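Local structure of trichothecene 3-O-acetyltransferase (Gibberella zeae, 2RKV) at residues S242-A247 with E325-T330; D246-T251 with K257-D262; A264-I269 with F289-D294. The protein probably transfers an acetyl group from acetyl-coenzyme A to the 3-hydroxyl of trichothecene mycotoxins, as a member of the BAHD acyltransferase superfamily. One frame throughout, in Å; residues are numbered along the deposited sequence. Where two conformers were deposited one is given.

The three contacts lie on the same side of the chain's centre and all touch coenzyme A. Contacts 1 and 2, with centres about 6 Å apart, share helix 238-249, which packs in one against helix 327-335 and in the other against the approach to helix 261-277. Helix 261-277 runs on into contact 3, whose centre is about 13 Å from those of the other two and where it lies against strand 286-294 of the mixed sheet. Along the chain, contact 2 closes before contact 3 opens, and contact 1 spans both. Two consecutive helices, a third some 50 residues later and a strand thus converge, the helices reaching the phosphates and strand 286-294 the pantetheine.

Contact 1. Residues S242-A247 with E325-T330; sequences SELKDA and ESLGAT. With COA (coenzyme A), chain B.
Ala-247 and Gly-328 are joined through one hydroxyl, Thr-251 OG1, which is gripped from both sides of a helix-helix contact, helix 238-249 against helix 327-335, one face of which sends Lys-245 to coenzyme A. Ala-247 O and Gly-328 N are themselves 4.5 Å apart, and the threonine spans the step: its hydroxyl donates to the alanine carbonyl and probably accepts from the glycine amide. The hydroxyl therefore serves an amide in the first turn of helix 327-335 and a carbonyl near the C-terminal part of helix 238-249.

Beside this polar link the packing is apolar and rests largely on one methyl. In Leu-327, CG lies anti to the backbone N (chi1 -170°), and this together with chi2 57° points CD2 at the other helix. There Leu-327 CD2 meets Ala-247 CB at 4.0 Å and comes within 3.4 Å of Leu-244 O. The two leucine side chains cross at about a right angle, and Leu-244 continues inward onto Phe-268 of helix 261-277.

Side chains also bond the start of helix 327-335. Ser-326 is its N-cap, with Ala-329 N donating to Ser-326 OG at 3.0 Å, and the carboxylate oxygen Glu-325 OE2 receives both Thr-330 OG1 and Arg-333 NE. On helix 238-249, Lys-245 leaves in a direction away from helix 327-335; its extended chain brings NZ to the 3'-phosphate of the cofactor, 2.8 Å from O9A.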
loop_
_atom_site.group_PDB
_atom_site.type_symbol
_atom_site.label_atom_id
_atom_site.label_comp_id
_atom_site.label_asym_id
_atom_site.label_seq_id
_atom_site.Cartn_x
_atom_site.Cartn_y
_atom_site.Cartn_z
ATOM N N SER A 242 -19.566 -5.098 -9.926
ATOM C CA SER A 242 -19.884 -5.849 -11.147
ATOM C C SER A 242 -20.530 -4.954 -12.212
ATOM O O SER A 242 -20.292 -5.140 -13.402
ATOM C CB SER A 242 -20.765 -7.058 -10.839
ATOM O OG SER A 242 -22.018 -6.661 -10.329
ATOM N N GLU A 243 -21.335 -3.984 -11.772
ATOM C CA GLU A 243 -21.966 -3.024 -12.693
ATOM C C GLU A 243 -20.960 -2.057 -13.326
ATOM O O GLU A 243 -21.088 -1.696 -14.499
ATOM C CB GLU A 243 -23.123 -2.286 -12.012
ATOM C CG GLU A 243 -24.317 -3.211 -11.774
ATOM C CD GLU A 243 -25.462 -2.552 -11.049
ATOM O OE1 GLU A 243 -25.487 -1.310 -10.974
ATOM O OE2 GLU A 243 -26.354 -3.286 -10.563
ATOM N N LEU A 244 -19.949 -1.650 -12.554
ATOM C CA LEU A 244 -18.828 -0.875 -13.101
ATOM C C LEU A 244 -18.044 -1.683 -14.138
ATOM O O LEU A 244 -17.721 -1.177 -15.219
ATOM C CB LEU A 244 -17.879 -0.415 -11.983
ATOM C CG LEU A 244 -18.394 0.728 -11.102
ATOM C CD1 LEU A 244 -17.417 0.998 -9.953
ATOM C CD2 LEU A 244 -18.630 2.000 -11.933
ATOM N N LYS A 245 -17.749 -2.942 -13.822
ATOM C CA LYS A 245 -17.015 -3.769 -14.783
ATOM C C LYS A 245 -17.838 -3.995 -16.057
ATOM O O LYS A 245 -17.291 -3.931 -17.157
ATOM C CB LYS A 245 -16.593 -5.106 -14.183
ATOM C CG LYS A 245 -15.653 -5.883 -15.092
ATOM C CD LYS A 245 -15.325 -7.240 -14.516
ATOM C CE LYS A 245 -14.366 -8.006 -15.419
ATOM N NZ LYS A 245 -14.030 -9.324 -14.832
ATOM N N ASP A 246 -19.140 -4.240 -15.894
ATOM C CA ASP A 246 -20.064 -4.375 -17.034
ATOM C C ASP A 246 -20.014 -3.125 -17.931
ATOM O O ASP A 246 -19.851 -3.224 -19.165
ATOM C CB ASP A 246 -21.489 -4.652 -16.517
ATOM C CG ASP A 246 -22.534 -4.725 -17.637
ATOM O OD1 ASP A 246 -22.374 -5.514 -18.593
ATOM O OD2 ASP A 246 -23.545 -3.996 -17.538
ATOM N N ALA A 247 -20.116 -1.951 -17.304
ATOM C CA ALA A 247 -20.105 -0.657 -18.010
ATOM C C ALA A 247 -18.819 -0.428 -18.812
ATOM O O ALA A 247 -18.859 0.036 -19.950
ATOM C CB ALA A 247 -20.332 0.475 -17.024
ATOM N N GLU A 325 -14.880 10.827 -21.792
ATOM C CA GLU A 325 -14.827 9.557 -22.514
ATOM C C GLU A 325 -15.575 8.452 -21.754
ATOM O O GLU A 325 -15.919 8.631 -20.580
ATOM C CB GLU A 325 -13.379 9.166 -22.808
ATOM C CG GLU A 325 -12.596 8.709 -21.577
ATOM C CD GLU A 325 -11.143 8.377 -21.878
ATOM O OE1 GLU A 325 -10.678 8.607 -23.021
ATOM O OE2 GLU A 325 -10.457 7.885 -20.954
ATOM N N SER A 326 -15.839 7.323 -22.421
ATOM C CA SER A 326 -16.545 6.203 -21.787
ATOM C C SER A 326 -15.712 5.590 -20.660
ATOM O O SER A 326 -14.496 5.798 -20.600
ATOM C CB SER A 326 -16.865 5.112 -22.811
ATOM O OG SER A 326 -15.677 4.495 -23.277
ATOM N N LEU A 327 -16.367 4.830 -19.784
ATOM C CA LEU A 327 -15.643 4.129 -18.715
ATOM C C LEU A 327 -14.653 3.127 -19.300
ATOM O O LEU A 327 -13.521 3.002 -18.822
ATOM C CB LEU A 327 -16.601 3.419 -17.755
ATOM C CG LEU A 327 -15.941 2.858 -16.482
ATOM C CD1 LEU A 327 -15.223 3.961 -15.700
ATOM C CD2 LEU A 327 -16.949 2.114 -15.599
ATOM N N GLY A 328 -15.089 2.415 -20.338
ATOM C CA GLY A 328 -14.246 1.458 -21.041
ATOM C C GLY A 328 -13.026 2.076 -21.695
ATOM O O GLY A 328 -11.956 1.468 -21.705
ATOM N N ALA A 329 -13.182 3.280 -22.256
ATOM C CA ALA A 329 -12.047 4.005 -22.824
ATOM C C ALA A 329 -10.991 4.251 -21.743
ATOM O O ALA A 329 -9.806 4.041 -21.976
ATOM C CB ALA A 329 -12.495 5.328 -23.451
ATOM N N THR A 330 -11.441 4.653 -20.552
ATOM C CA THR A 330 -10.517 4.963 -19.456
ATOM C C THR A 330 -9.879 3.680 -18.912
ATOM O O THR A 330 -8.663 3.632 -18.665
ATOM C CB THR A 330 -11.210 5.748 -18.338
ATOM O OG1 THR A 330 -11.906 6.872 -18.906
ATOM C CG2 THR A 330 -10.180 6.245 -17.343
HETATM N N1A COA B . -10.829 -12.973 -20.405
HETATM C C2A COA B . -11.489 -12.095 -19.570
HETATM N N3A COA B . -10.883 -11.641 -18.415
HETATM C C4A COA B . -9.629 -12.068 -18.114
HETATM C C5A COA B . -8.943 -12.952 -18.949
HETATM C C6A COA B . -9.553 -13.415 -20.113
HETATM N N6A COA B . -9.028 -14.452 -20.773
HETATM N N7A COA B . -7.725 -13.195 -18.401
HETATM C C8A COA B . -7.627 -12.491 -17.248
HETATM N N9A COA B . -8.796 -11.791 -17.061
HETATM C C1B COA B . -9.145 -10.936 -15.918
HETATM C C2B COA B . -9.412 -11.801 -14.704
HETATM O O2B COA B . -10.698 -12.351 -14.744
HETATM C C3B COA B . -9.233 -10.792 -13.596
HETATM O O3B COA B . -10.331 -9.932 -13.580
HETATM P P3B COA B . -11.367 -9.942 -12.373
HETATM O O7A COA B . -10.597 -9.689 -11.095
HETATM O O8A COA B . -12.009 -11.306 -12.383
HETATM O O9A COA B . -12.390 -8.872 -12.637
HETATM C C4B COA B . -8.129 -9.915 -14.117
HETATM O O4B COA B . -8.078 -10.088 -15.527
HETATM C C5B COA B . -6.813 -10.265 -13.469
HETATM O O5B COA B . -6.019 -9.205 -13.894
HETATM P P1A COA B . -4.669 -8.838 -13.138
HETATM O O1A COA B . -3.896 -10.106 -12.780
HETATM O O2A COA B . -3.888 -7.865 -13.989
HETATM O O3A COA B . -5.104 -8.268 -11.709
HETATM P P2A COA B . -6.087 -7.052 -11.403
HETATM O O4A COA B . -7.083 -7.517 -10.367
HETATM O O5A COA B . -6.674 -6.427 -12.637
HETATM O O6A COA B . -5.103 -5.990 -10.737
HETATM C CBP COA B . -3.097 -4.734 -10.535
HETATM C CCP COA B . -4.149 -5.275 -11.501
HETATM C CDP COA B . -3.771 -3.810 -9.519
HETATM C CEP COA B . -2.081 -3.902 -11.314
HETATM C CAP COA B . -2.445 -5.945 -9.850
HETATM O OAP COA B . -1.819 -6.789 -10.796
HETATM C C9P COA B . -1.409 -5.536 -8.855
HETATM O O9P COA B . -0.089 -5.365 -9.285
HETATM N N8P COA B . -1.840 -5.366 -7.612
HETATM C C7P COA B . -0.981 -4.928 -6.541
HETATM C C6P COA B . -0.737 -3.429 -6.632
HETATM C C5P COA B . 0.128 -3.074 -5.460
HETATM O O5P COA B . 1.151 -3.747 -5.218
HETATM N N4P COA B . -0.271 -2.039 -4.732
#

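Contact 2. Residues D246-T251 with K257-D262; sequences DAATKT and KFVSTD. With COA (coenzyme A), chain B.
Ala-248 and Val-259 make the tight part of this contact, where helix 238-249 lies beside the end of the short loop that joins it to helix 261-277 and borders the coenzyme A site. Ala-248 CB faces Val-259 CG2 at 4.0 Å, both residues being buried. With CG1 of Val-259 anti to the carbonyl carbon (chi1 -66°), CG2 falls between the backbone N and that carbon, turned to the alanine methyl, and the side chain also rests on Ala-331 and Arg-335 of helix 327-335.

One residue further on, the contact loosens into solvent. Thr-249 does not bond Val-259 directly; a water fills the step, donating to Thr-249 OG1 at 2.8 Å and accepting from Val-259 N at 2.9 Å. The threonine hydroxyl is meanwhile bonded to Lys-245 O one helical turn back, which fixes its rotation. Exposed Lys-250 and Asp-246 form a weak salt bridge, NZ to OD2 at 3.4 Å.

The other side of 257-262 belongs to the cofactor. The adenine lies over one face of the Phe-258 ring, C4A standing 3.3 Å above the ring plane and displaced toward its rim. Ser-260, the N-cap of helix 261-277, receives Asp-263 N on OG and donates from the same atom to diphosphate oxygen O5A. The next residue grips the 3'-phosphate twice: O9A is 2.9 Å from Thr-261 N, with an N-H...O angle of 160°, and 2.7 Å from Thr-261 OG1. Since Lys-245 reaches that oxygen too, the phosphate sits where a cationic side chain and the N-terminal end of a helix would both be expected to stabilise its negative charge.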
loop_
_atom_site.group_PDB
_atom_site.type_symbol
_atom_site.label_atom_id
_atom_site.label_comp_id
_atom_site.label_asym_id
_atom_site.label_seq_id
_atom_site.Cartn_x
_atom_site.Cartn_y
_atom_site.Cartn_z
ATOM N N ASP A 246 -19.140 -4.240 -15.894
ATOM C CA ASP A 246 -20.064 -4.375 -17.034
ATOM C C ASP A 246 -20.014 -3.125 -17.931
ATOM O O ASP A 246 -19.851 -3.224 -19.165
ATOM C CB ASP A 246 -21.489 -4.652 -16.517
ATOM C CG ASP A 246 -22.534 -4.725 -17.637
ATOM O OD1 ASP A 246 -22.374 -5.514 -18.593
ATOM O OD2 ASP A 246 -23.545 -3.996 -17.538
ATOM N N ALA A 247 -20.116 -1.951 -17.304
ATOM C CA ALA A 247 -20.105 -0.657 -18.010
ATOM C C ALA A 247 -18.819 -0.428 -18.812
ATOM O O ALA A 247 -18.859 0.036 -19.950
ATOM C CB ALA A 247 -20.332 0.475 -17.024
ATOM N N ALA A 248 -17.680 -0.771 -18.203
ATOM C CA ALA A 248 -16.381 -0.714 -18.862
ATOM C C ALA A 248 -16.254 -1.722 -20.003
ATOM O O ALA A 248 -15.791 -1.380 -21.090
ATOM C CB ALA A 248 -15.273 -0.939 -17.843
ATOM N N THR A 249 -16.667 -2.962 -19.748
ATOM C CA THR A 249 -16.533 -4.057 -20.717
ATOM C C THR A 249 -17.309 -3.753 -22.004
ATOM O O THR A 249 -16.856 -4.070 -23.104
ATOM C CB THR A 249 -16.972 -5.396 -20.079
ATOM O OG1 THR A 249 -16.107 -5.683 -18.969
ATOM C CG2 THR A 249 -16.930 -6.554 -21.071
ATOM N N LYS A 250 -18.460 -3.101 -21.852
ATOM C CA LYS A 250 -19.288 -2.719 -22.996
ATOM C C LYS A 250 -18.683 -1.618 -23.856
ATOM O O LYS A 250 -19.148 -1.391 -24.980
ATOM C CB LYS A 250 -20.655 -2.253 -22.521
ATOM C CG LYS A 250 -21.593 -3.360 -22.151
ATOM C CD LYS A 250 -22.854 -2.737 -21.588
ATOM C CE LYS A 250 -23.920 -3.762 -21.349
ATOM N NZ LYS A 250 -24.988 -3.192 -20.476
ATOM N N THR A 251 -17.669 -0.925 -23.340
ATOM C CA THR A 251 -17.142 0.264 -24.019
ATOM C C THR A 251 -15.623 0.253 -24.232
ATOM O O THR A 251 -14.983 1.304 -24.254
ATOM C CB THR A 251 -17.576 1.567 -23.292
ATOM O OG1 THR A 251 -17.273 1.474 -21.891
ATOM C CG2 THR A 251 -19.081 1.820 -23.470
ATOM N N LYS A 257 -8.897 -6.505 -25.262
ATOM C CA LYS A 257 -9.754 -7.700 -25.213
ATOM C C LYS A 257 -10.657 -7.741 -23.981
ATOM O O LYS A 257 -11.814 -8.159 -24.065
ATOM C CB LYS A 257 -8.898 -8.975 -25.240
ATOM C CG LYS A 257 -8.115 -9.215 -26.527
ATOM C CD LYS A 257 -8.990 -9.833 -27.598
ATOM C CE LYS A 257 -8.168 -10.245 -28.801
ATOM N NZ LYS A 257 -9.050 -10.771 -29.857
ATOM N N PHE A 258 -10.110 -7.337 -22.836
ATOM C CA PHE A 258 -10.841 -7.376 -21.572
ATOM C C PHE A 258 -10.206 -6.402 -20.594
ATOM O O PHE A 258 -9.046 -6.012 -20.760
ATOM C CB PHE A 258 -10.829 -8.795 -20.975
ATOM C CG PHE A 258 -9.461 -9.265 -20.551
ATOM C CD1 PHE A 258 -8.960 -8.941 -19.292
ATOM C CD2 PHE A 258 -8.667 -10.014 -21.423
ATOM C CE1 PHE A 258 -7.679 -9.360 -18.899
ATOM C CE2 PHE A 258 -7.400 -10.441 -21.045
ATOM C CZ PHE A 258 -6.903 -10.115 -19.775
ATOM N N VAL A 259 -10.982 -5.998 -19.595
ATOM C CA VAL A 259 -10.421 -5.294 -18.441
ATOM C C VAL A 259 -10.858 -6.015 -17.169
ATOM O O VAL A 259 -11.713 -6.892 -17.219
ATOM C CB VAL A 259 -10.829 -3.799 -18.394
ATOM C CG1 VAL A 259 -10.217 -3.043 -19.574
ATOM C CG2 VAL A 259 -12.363 -3.628 -18.310
ATOM N N SER A 260 -10.259 -5.646 -16.039
ATOM C CA SER A 260 -10.588 -6.260 -14.757
ATOM C C SER A 260 -11.520 -5.385 -13.922
ATOM O O SER A 260 -11.717 -4.185 -14.199
ATOM C CB SER A 260 -9.307 -6.489 -13.955
ATOM O OG SER A 260 -8.714 -5.258 -13.582
ATOM N N THR A 261 -12.064 -5.996 -12.870
ATOM C CA THR A 261 -12.820 -5.278 -11.853
ATOM C C THR A 261 -11.985 -4.109 -11.314
ATOM O O THR A 261 -12.465 -2.975 -11.230
ATOM C CB THR A 261 -13.223 -6.246 -10.703
ATOM O OG1 THR A 261 -14.056 -7.290 -11.230
ATOM C CG2 THR A 261 -13.992 -5.517 -9.621
ATOM N N ASP A 262 -10.730 -4.401 -10.969
ATOM C CA ASP A 262 -9.798 -3.399 -10.458
ATOM C C ASP A 262 -9.577 -2.260 -11.469
ATOM O O ASP A 262 -9.602 -1.084 -11.103
ATOM C CB ASP A 262 -8.478 -4.075 -10.083
ATOM C CG ASP A 262 -7.615 -3.227 -9.178
ATOM O OD1 ASP A 262 -7.154 -2.148 -9.628
ATOM O OD2 ASP A 262 -7.403 -3.664 -8.014
HETATM N N1A COA B . -10.829 -12.973 -20.405
HETATM C C2A COA B . -11.489 -12.095 -19.570
HETATM N N3A COA B . -10.883 -11.641 -18.415
HETATM C C4A COA B . -9.629 -12.068 -18.114
HETATM C C5A COA B . -8.943 -12.952 -18.949
HETATM C C6A COA B . -9.553 -13.415 -20.113
HETATM N N6A COA B . -9.028 -14.452 -20.773
HETATM N N7A COA B . -7.725 -13.195 -18.401
HETATM C C8A COA B . -7.627 -12.491 -17.248
HETATM N N9A COA B . -8.796 -11.791 -17.061
HETATM C C1B COA B . -9.145 -10.936 -15.918
HETATM C C2B COA B . -9.412 -11.801 -14.704
HETATM O O2B COA B . -10.698 -12.351 -14.744
HETATM C C3B COA B . -9.233 -10.792 -13.596
HETATM O O3B COA B . -10.331 -9.932 -13.580
HETATM P P3B COA B . -11.367 -9.942 -12.373
HETATM O O7A COA B . -10.597 -9.689 -11.095
HETATM O O8A COA B . -12.009 -11.306 -12.383
HETATM O O9A COA B . -12.390 -8.872 -12.637
HETATM C C4B COA B . -8.129 -9.915 -14.117
HETATM O O4B COA B . -8.078 -10.088 -15.527
HETATM C C5B COA B . -6.813 -10.265 -13.469
HETATM O O5B COA B . -6.019 -9.205 -13.894
HETATM P P1A COA B . -4.669 -8.838 -13.138
HETATM O O1A COA B . -3.896 -10.106 -12.780
HETATM O O2A COA B . -3.888 -7.865 -13.989
HETATM O O3A COA B . -5.104 -8.268 -11.709
HETATM P P2A COA B . -6.087 -7.052 -11.403
HETATM O O4A COA B . -7.083 -7.517 -10.367
HETATM O O5A COA B . -6.674 -6.427 -12.637
HETATM O O6A COA B . -5.103 -5.990 -10.737
HETATM C CBP COA B . -3.097 -4.734 -10.535
HETATM C CCP COA B . -4.149 -5.275 -11.501
HETATM C CDP COA B . -3.771 -3.810 -9.519
HETATM C CEP COA B . -2.081 -3.902 -11.314
HETATM C CAP COA B . -2.445 -5.945 -9.850
HETATM O OAP COA B . -1.819 -6.789 -10.796
HETATM C C9P COA B . -1.409 -5.536 -8.855
HETATM O O9P COA B . -0.089 -5.365 -9.285
HETATM N N8P COA B . -1.840 -5.366 -7.612
HETATM C C7P COA B . -0.981 -4.928 -6.541
HETATM C C6P COA B . -0.737 -3.429 -6.632
HETATM C C5P COA B . 0.128 -3.074 -5.460
HETATM O O5P COA B . 1.151 -3.747 -5.218
HETATM N N4P COA B . -0.271 -2.039 -4.732
HETATM O O HOH W 1 -13.748 -6.945 -19.859
#

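Contact 3. Residues A264-I269 with F289-D294; sequences ALSAFI and FCRAVD. With COA (coenzyme A), chain B.
Helix 261-277 covers strand 286-294 of the mixed sheet, a helix-on-sheet contact beside the pantetheine of coenzyme A, and Ser-266 is the helix residue that meets the strand. Both Phe-289 and Arg-291 send their side chains toward it. The phenylalanine comes with its ring end: CZ lies 3.9 Å from Ser-266 CB, and CE1 lies 3.6 Å from Ser-266 O.

The polar half is bridged by water. Ser-266 OG accepts from this water at 3.0 Å, and the water accepts in turn from Arg-291 NE at 2.8 Å, lying in the guanidinium plane at its edge. The serine hydroxyl also pairs with Asp-262 O, so its bonds run both within its own helix and toward the strand.

With chi1 near -168° and the chain extended as far as NE, Arg-291 reaches the start of the helix with its guanidinium. There NH2 forms salt bridges with Asp-262 and Asp-263, and one face of the group is turned to the cofactor methyl CEP. The two carboxylates would be expected to offset the charge of the buried guanidinium.

Farther along the strand, Ala-292 touches the bound T-2 toxin, so that this residue lines both the toxin and the coenzyme A pocket. At the strand's end, Asp-294 N donates to the pantetheine carbonyl oxygen O9P at 2.7 Å.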
loop_
_atom_site.group_PDB
_atom_site.type_symbol
_atom_site.label_atom_id
_atom_site.label_comp_id
_atom_site.label_asym_id
_atom_site.label_seq_id
_atom_site.Cartn_x
_atom_site.Cartn_y
_atom_site.Cartn_z
ATOM N N ALA A 264 -11.694 -1.275 -13.750
ATOM C CA ALA A 264 -12.954 -0.535 -13.868
ATOM C C ALA A 264 -13.119 0.471 -12.725
ATOM O O ALA A 264 -13.460 1.634 -12.952
ATOM C CB ALA A 264 -14.134 -1.506 -13.940
ATOM N N LEU A 265 -12.854 0.033 -11.495
ATOM C CA LEU A 265 -12.943 0.946 -10.355
ATOM C C LEU A 265 -11.883 2.038 -10.438
ATOM O O LEU A 265 -12.158 3.208 -10.171
ATOM C CB LEU A 265 -12.832 0.198 -9.019
ATOM C CG LEU A 265 -12.995 1.106 -7.787
ATOM C CD1 LEU A 265 -14.269 1.964 -7.845
ATOM C CD2 LEU A 265 -12.918 0.325 -6.470
ATOM N N SER A 266 -10.660 1.655 -10.796
ATOM C CA SER A 266 -9.589 2.631 -10.968
ATOM C C SER A 266 -10.001 3.700 -12.000
ATOM O O SER A 266 -9.837 4.904 -11.758
ATOM C CB SER A 266 -8.283 1.939 -11.365
ATOM O OG SER A 266 -7.876 1.007 -10.361
ATOM N N ALA A 267 -10.557 3.248 -13.123
ATOM C CA ALA A 267 -10.997 4.150 -14.198
ATOM C C ALA A 267 -12.127 5.075 -13.738
ATOM O O ALA A 267 -12.136 6.274 -14.061
ATOM C CB ALA A 267 -11.441 3.345 -15.408
ATOM N N PHE A 268 -13.072 4.508 -12.989
ATOM C CA PHE A 268 -14.229 5.240 -12.484
ATOM C C PHE A 268 -13.780 6.359 -11.546
ATOM O O PHE A 268 -14.330 7.465 -11.556
ATOM C CB PHE A 268 -15.183 4.267 -11.773
ATOM C CG PHE A 268 -16.412 4.915 -11.211
ATOM C CD1 PHE A 268 -17.435 5.355 -12.052
ATOM C CD2 PHE A 268 -16.558 5.071 -9.830
ATOM C CE1 PHE A 268 -18.585 5.952 -11.519
ATOM C CE2 PHE A 268 -17.702 5.662 -9.289
ATOM C CZ PHE A 268 -18.714 6.110 -10.140
ATOM N N ILE A 269 -12.763 6.073 -10.743
ATOM C CA ILE A 269 -12.223 7.077 -9.827
ATOM C C ILE A 269 -11.510 8.207 -10.578
ATOM O O ILE A 269 -11.721 9.388 -10.265
ATOM C CB ILE A 269 -11.328 6.425 -8.738
ATOM C CG1 ILE A 269 -12.209 5.622 -7.774
ATOM C CG2 ILE A 269 -10.559 7.485 -7.969
ATOM C CD1 ILE A 269 -11.429 4.670 -6.859
ATOM N N PHE A 289 -2.497 9.540 -14.265
ATOM C CA PHE A 289 -2.830 8.458 -13.326
ATOM C C PHE A 289 -1.553 7.652 -13.100
ATOM O O PHE A 289 -0.922 7.203 -14.068
ATOM C CB PHE A 289 -3.915 7.549 -13.917
ATOM C CG PHE A 289 -4.588 6.645 -12.910
ATOM C CD1 PHE A 289 -5.826 6.982 -12.382
ATOM C CD2 PHE A 289 -3.992 5.440 -12.503
ATOM C CE1 PHE A 289 -6.480 6.139 -11.465
ATOM C CE2 PHE A 289 -4.638 4.596 -11.570
ATOM C CZ PHE A 289 -5.874 4.949 -11.056
ATOM N N CYS A 290 -1.176 7.475 -11.829
ATOM C CA CYS A 290 -0.015 6.664 -11.476
ATOM C C CYS A 290 -0.554 5.457 -10.719
ATOM O O CYS A 290 -1.143 5.620 -9.643
ATOM C CB CYS A 290 0.935 7.450 -10.563
ATOM S SG CYS A 290 1.490 9.059 -11.228
ATOM N N ARG A 291 -0.372 4.265 -11.283
ATOM C CA ARG A 291 -0.950 3.042 -10.699
ATOM C C ARG A 291 0.139 2.091 -10.198
ATOM O O ARG A 291 1.010 1.701 -10.963
ATOM C CB ARG A 291 -1.814 2.319 -11.740
ATOM C CG ARG A 291 -2.689 1.219 -11.170
ATOM C CD ARG A 291 -3.228 0.322 -12.284
ATOM N NE ARG A 291 -4.385 -0.477 -11.881
ATOM C CZ ARG A 291 -5.084 -1.234 -12.728
ATOM N NH1 ARG A 291 -4.719 -1.279 -14.006
ATOM N NH2 ARG A 291 -6.131 -1.934 -12.306
ATOM N N ALA A 292 0.087 1.727 -8.913
ATOM C CA ALA A 292 1.051 0.765 -8.365
ATOM C C ALA A 292 0.793 -0.625 -8.941
ATOM O O ALA A 292 -0.359 -1.082 -9.013
ATOM C CB ALA A 292 0.985 0.729 -6.844
ATOM N N VAL A 293 1.867 -1.294 -9.347
ATOM C CA VAL A 293 1.769 -2.620 -9.946
ATOM C C VAL A 293 2.854 -3.521 -9.342
ATOM O O VAL A 293 4.040 -3.190 -9.388
ATOM C CB VAL A 293 1.912 -2.571 -11.496
ATOM C CG1 VAL A 293 1.789 -3.979 -12.111
ATOM C CG2 VAL A 293 0.859 -1.640 -12.095
ATOM N N ASP A 294 2.423 -4.652 -8.787
ATOM C CA ASP A 294 3.317 -5.703 -8.302
ATOM C C ASP A 294 4.086 -6.239 -9.496
ATOM O O ASP A 294 3.480 -6.685 -10.488
ATOM C CB ASP A 294 2.491 -6.816 -7.634
ATOM C CG ASP A 294 3.331 -8.023 -7.189
ATOM O OD1 ASP A 294 4.581 -7.930 -7.133
ATOM O OD2 ASP A 294 2.706 -9.066 -6.875
HETATM N N1A COA B . -10.829 -12.973 -20.405
HETATM C C2A COA B . -11.489 -12.095 -19.570
HETATM N N3A COA B . -10.883 -11.641 -18.415
HETATM C C4A COA B . -9.629 -12.068 -18.114
HETATM C C5A COA B . -8.943 -12.952 -18.949
HETATM C C6A COA B . -9.553 -13.415 -20.113
HETATM N N6A COA B . -9.028 -14.452 -20.773
HETATM N N7A COA B . -7.725 -13.195 -18.401
HETATM C C8A COA B . -7.627 -12.491 -17.248
HETATM N N9A COA B . -8.796 -11.791 -17.061
HETATM C C1B COA B . -9.145 -10.936 -15.918
HETATM C C2B COA B . -9.412 -11.801 -14.704
HETATM O O2B COA B . -10.698 -12.351 -14.744
HETATM C C3B COA B . -9.233 -10.792 -13.596
HETATM O O3B COA B . -10.331 -9.932 -13.580
HETATM P P3B COA B . -11.367 -9.942 -12.373
HETATM O O7A COA B . -10.597 -9.689 -11.095
HETATM O O8A COA B . -12.009 -11.306 -12.383
HETATM O O9A COA B . -12.390 -8.872 -12.637
HETATM C C4B COA B . -8.129 -9.915 -14.117
HETATM O O4B COA B . -8.078 -10.088 -15.527
HETATM C C5B COA B . -6.813 -10.265 -13.469
HETATM O O5B COA B . -6.019 -9.205 -13.894
HETATM P P1A COA B . -4.669 -8.838 -13.138
HETATM O O1A COA B . -3.896 -10.106 -12.780
HETATM O O2A COA B . -3.888 -7.865 -13.989
HETATM O O3A COA B . -5.104 -8.268 -11.709
HETATM P P2A COA B . -6.087 -7.052 -11.403
HETATM O O4A COA B . -7.083 -7.517 -10.367
HETATM O O5A COA B . -6.674 -6.427 -12.637
HETATM O O6A COA B . -5.103 -5.990 -10.737
HETATM C CBP COA B . -3.097 -4.734 -10.535
HETATM C CCP COA B . -4.149 -5.275 -11.501
HETATM C CDP COA B . -3.771 -3.810 -9.519
HETATM C CEP COA B . -2.081 -3.902 -11.314
HETATM C CAP COA B . -2.445 -5.945 -9.850
HETATM O OAP COA B . -1.819 -6.789 -10.796
HETATM C C9P COA B . -1.409 -5.536 -8.855
HETATM O O9P COA B . -0.089 -5.365 -9.285
HETATM N N8P COA B . -1.840 -5.366 -7.612
HETATM C C7P COA B . -0.981 -4.928 -6.541
HETATM C C6P COA B . -0.737 -3.429 -6.632
HETATM C C5P COA B . 0.128 -3.074 -5.460
HETATM O O5P COA B . 1.151 -3.747 -5.218
HETATM N N4P COA B . -0.271 -2.039 -4.732
HETATM O O HOH W 2 -5.346 -0.265 -9.232
#